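Local atomic coordinates of cystalysin (Treponema denticola, PDB entry 1C7N), a protein that binds pyridoxal-5'-phosphate and belongs to the class I and II aminotransferase family of fold-type I enzymes. Residues M245-I250 with L276-C281. Residues are numbered along the deposited sequence; the frame is centred on the assembly and turned at random.
Sequences MGMSNI and LGYKAC
The side-chain amide nitrogen of Asn-249 reaches the thiol sulfur of Cys-281, ND2 to SG 3.6 Å, in a weak hydrogen bond bent to 143° at the hydrogen. It is the one polar bond between segment 245-250, which runs from a loop into strand 248-251, and the helical turn 276-281. The main hold on the other end of the amide comes from the hydroxyl of Tyr-71, hydrogen-bonded to OD1; the weak contact to SG adds to it, and ND2 is also hydrogen-bonded elsewhere in the protein.

Most of the contact is apolar. Met-247 turns CG anti to its own N (chi1 -177°) and then bends at both following torsions, which brings the methyl CE over the centre of the Tyr-278 ring, 3.4 Å from the centroid and 13° off the normal. This CH-pi contact is joined by a Met-aromatic one, SD lying obliquely at 4.2 Å from the same centroid. The ring also packs edge-to-face with Tyr-71, while its hydroxyl is hydrogen-bonded to the carbonyl oxygen of Pro-272.

In this fold-type I architecture strand 248-251 belongs to the mixed seven-stranded sheet, between strands 92-95 and 230-234, and helix 275-287 packs against the residues leading into it. Ser-248, whose CB is directed away from the helix, touches the pyridoxal-5'-phosphate.

At Gly-277 the backbones come closest: its CA lies 3.5 Å from the carbonyl oxygen of Met-245. Beside it, CB and CG of Met-247 both rest against Gly-277 O. The curled chain of Met-245 sets CE 3.7 Å from Ala-280 CB and 4.1 Å from Leu-276 CB; Met-245 also packs on Leu-62 of the second subunit, and Leu-276 meets Leu-276 of that subunit.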
ATOM      1  N   MET A 245      -6.964   0.405  -6.265  1.00 17.87           N
ATOM      2  CA  MET A 245      -6.777   1.748  -5.736  1.00 20.66           C
ATOM      3  C   MET A 245      -6.293   1.677  -4.290  1.00 22.03           C
ATOM      4  O   MET A 245      -6.030   2.702  -3.655  1.00 22.33           O
ATOM      5  CB  MET A 245      -8.084   2.533  -5.831  1.00 22.25           C
ATOM      6  CG  MET A 245      -8.467   2.857  -7.271  1.00 22.46           C
ATOM      7  SD  MET A 245      -7.148   3.758  -8.112  1.00 26.59           S
ATOM      8  CE  MET A 245      -7.743   5.444  -8.018  1.00 19.35           C
ATOM      9  N   GLY A 246      -6.177   0.447  -3.792  1.00 22.50           N
ATOM     10  CA  GLY A 246      -5.696   0.179  -2.446  1.00 23.05           C
ATOM     11  C   GLY A 246      -5.951   1.181  -1.333  1.00 23.62           C
ATOM     12  O   GLY A 246      -5.050   1.929  -0.957  1.00 25.17           O
ATOM     13  N   MET A 247      -7.171   1.195  -0.803  1.00 22.67           N
ATOM     14  CA  MET A 247      -7.513   2.094   0.297  1.00 21.84           C
ATOM     15  C   MET A 247      -8.667   1.514   1.101  1.00 20.63           C
ATOM     16  O   MET A 247      -9.752   1.287   0.568  1.00 22.86           O
ATOM     17  CB  MET A 247      -7.877   3.486  -0.220  1.00 21.49           C
ATOM     18  CG  MET A 247      -8.168   4.502   0.886  1.00 20.55           C
ATOM     19  SD  MET A 247      -6.907   4.576   2.197  1.00 23.78           S
ATOM     20  CE  MET A 247      -5.496   5.238   1.302  1.00 20.90           C
ATOM     21  N   SER A 248      -8.423   1.268   2.383  1.00 18.17           N
ATOM     22  CA  SER A 248      -9.437   0.692   3.256  1.00 16.05           C
ATOM     23  C   SER A 248      -9.718   1.583   4.464  1.00 15.63           C
ATOM     24  O   SER A 248      -8.854   2.344   4.909  1.00 14.50           O
ATOM     25  CB  SER A 248      -8.977  -0.681   3.747  1.00 15.39           C
ATOM     26  OG  SER A 248      -8.573  -1.506   2.670  1.00 12.77           O
ATOM     27  N   ASN A 249     -10.932   1.479   4.990  1.00 14.14           N
ATOM     28  CA  ASN A 249     -11.328   2.249   6.157  1.00 13.84           C
ATOM     29  C   ASN A 249     -11.657   1.293   7.295  1.00 14.94           C
ATOM     30  O   ASN A 249     -12.786   0.801   7.406  1.00 13.94           O
ATOM     31  CB  ASN A 249     -12.535   3.122   5.834  1.00 11.67           C
ATOM     32  CG  ASN A 249     -12.197   4.227   4.870  1.00 12.62           C
ATOM     33  OD1 ASN A 249     -11.314   5.052   5.139  1.00 12.85           O
ATOM     34  ND2 ASN A 249     -12.887   4.256   3.735  1.00  9.83           N
ATOM     35  N   ILE A 250     -10.654   1.020   8.125  1.00 14.43           N
ATOM     36  CA  ILE A 250     -10.817   0.117   9.253  1.00 15.79           C
ATOM     37  C   ILE A 250     -11.335   0.949  10.414  1.00 15.67           C
ATOM     38  O   ILE A 250     -10.678   1.904  10.844  1.00 15.49           O
ATOM     39  CB  ILE A 250      -9.473  -0.541   9.632  1.00 15.90           C
ATOM     40  CG1 ILE A 250      -8.716  -0.940   8.365  1.00 14.68           C
ATOM     41  CG2 ILE A 250      -9.726  -1.793  10.468  1.00 16.79           C
ATOM     42  CD1 ILE A 250      -9.464  -1.957   7.487  1.00 15.73           C
ATOM     43  N   LEU A 276      -4.205   9.078  -4.631  1.00 17.95           N
ATOM     44  CA  LEU A 276      -5.365   8.745  -5.450  1.00 18.14           C
ATOM     45  C   LEU A 276      -6.311   7.801  -4.721  1.00 18.21           C
ATOM     46  O   LEU A 276      -7.516   7.808  -4.974  1.00 18.38           O
ATOM     47  CB  LEU A 276      -4.920   8.133  -6.778  1.00 19.29           C
ATOM     48  CG  LEU A 276      -4.075   9.096  -7.618  1.00 20.74           C
ATOM     49  CD1 LEU A 276      -3.602   8.405  -8.887  1.00 20.17           C
ATOM     50  CD2 LEU A 276      -4.896  10.339  -7.943  1.00 18.82           C
ATOM     51  N   GLY A 277      -5.762   6.995  -3.816  1.00 17.45           N
ATOM     52  CA  GLY A 277      -6.584   6.075  -3.056  1.00 16.07           C
ATOM     53  C   GLY A 277      -7.549   6.849  -2.174  1.00 15.44           C
ATOM     54  O   GLY A 277      -8.736   6.534  -2.101  1.00 14.48           O
ATOM     55  N   TYR A 278      -7.044   7.871  -1.498  1.00 14.86           N
ATOM     56  CA  TYR A 278      -7.902   8.679  -0.647  1.00 15.81           C
ATOM     57  C   TYR A 278      -8.983   9.379  -1.463  1.00 15.48           C
ATOM     58  O   TYR A 278     -10.155   9.335  -1.104  1.00 16.38           O
ATOM     59  CB  TYR A 278      -7.085   9.719   0.127  1.00 15.15           C
ATOM     60  CG  TYR A 278      -6.185   9.113   1.176  1.00 15.41           C
ATOM     61  CD1 TYR A 278      -4.810   9.015   0.972  1.00 14.99           C
ATOM     62  CD2 TYR A 278      -6.710   8.603   2.362  1.00 15.58           C
ATOM     63  CE1 TYR A 278      -3.979   8.426   1.924  1.00 14.65           C
ATOM     64  CE2 TYR A 278      -5.885   8.006   3.319  1.00 15.15           C
ATOM     65  CZ  TYR A 278      -4.524   7.924   3.092  1.00 14.15           C
ATOM     66  OH  TYR A 278      -3.702   7.350   4.036  1.00 13.51           O
ATOM     67  N   LYS A 279      -8.590  10.005  -2.571  1.00 15.66           N
ATOM     68  CA  LYS A 279      -9.538  10.732  -3.420  1.00 15.22           C
ATOM     69  C   LYS A 279     -10.577   9.835  -4.088  1.00 14.70           C
ATOM     70  O   LYS A 279     -11.737  10.224  -4.238  1.00 11.30           O
ATOM     71  CB  LYS A 279      -8.792  11.524  -4.495  1.00 15.64           C
ATOM     72  CG  LYS A 279      -9.683  12.476  -5.284  1.00 17.23           C
ATOM     73  CD  LYS A 279     -10.235  13.579  -4.393  1.00 16.22           C
ATOM     74  CE  LYS A 279     -11.089  14.553  -5.182  1.00 17.59           C
ATOM     75  NZ  LYS A 279     -11.694  15.592  -4.304  1.00 17.75           N
ATOM     76  N   ALA A 280     -10.154   8.641  -4.496  1.00 14.59           N
ATOM     77  CA  ALA A 280     -11.052   7.688  -5.140  1.00 15.21           C
ATOM     78  C   ALA A 280     -12.213   7.332  -4.215  1.00 15.09           C
ATOM     79  O   ALA A 280     -13.366   7.291  -4.639  1.00 16.14           O
ATOM     80  CB  ALA A 280     -10.284   6.421  -5.530  1.00 14.71           C
ATOM     81  N   CYS A 281     -11.907   7.072  -2.948  1.00 15.33           N
ATOM     82  CA  CYS A 281     -12.938   6.719  -1.977  1.00 14.45           C
ATOM     83  C   CYS A 281     -13.903   7.884  -1.768  1.00 14.20           C
ATOM     84  O   CYS A 281     -15.119   7.690  -1.700  1.00 12.94           O
ATOM     85  CB  CYS A 281     -12.300   6.335  -0.642  1.00 14.25           C
ATOM     86  SG  CYS A 281     -13.498   5.906   0.639  1.00 15.51           S
TER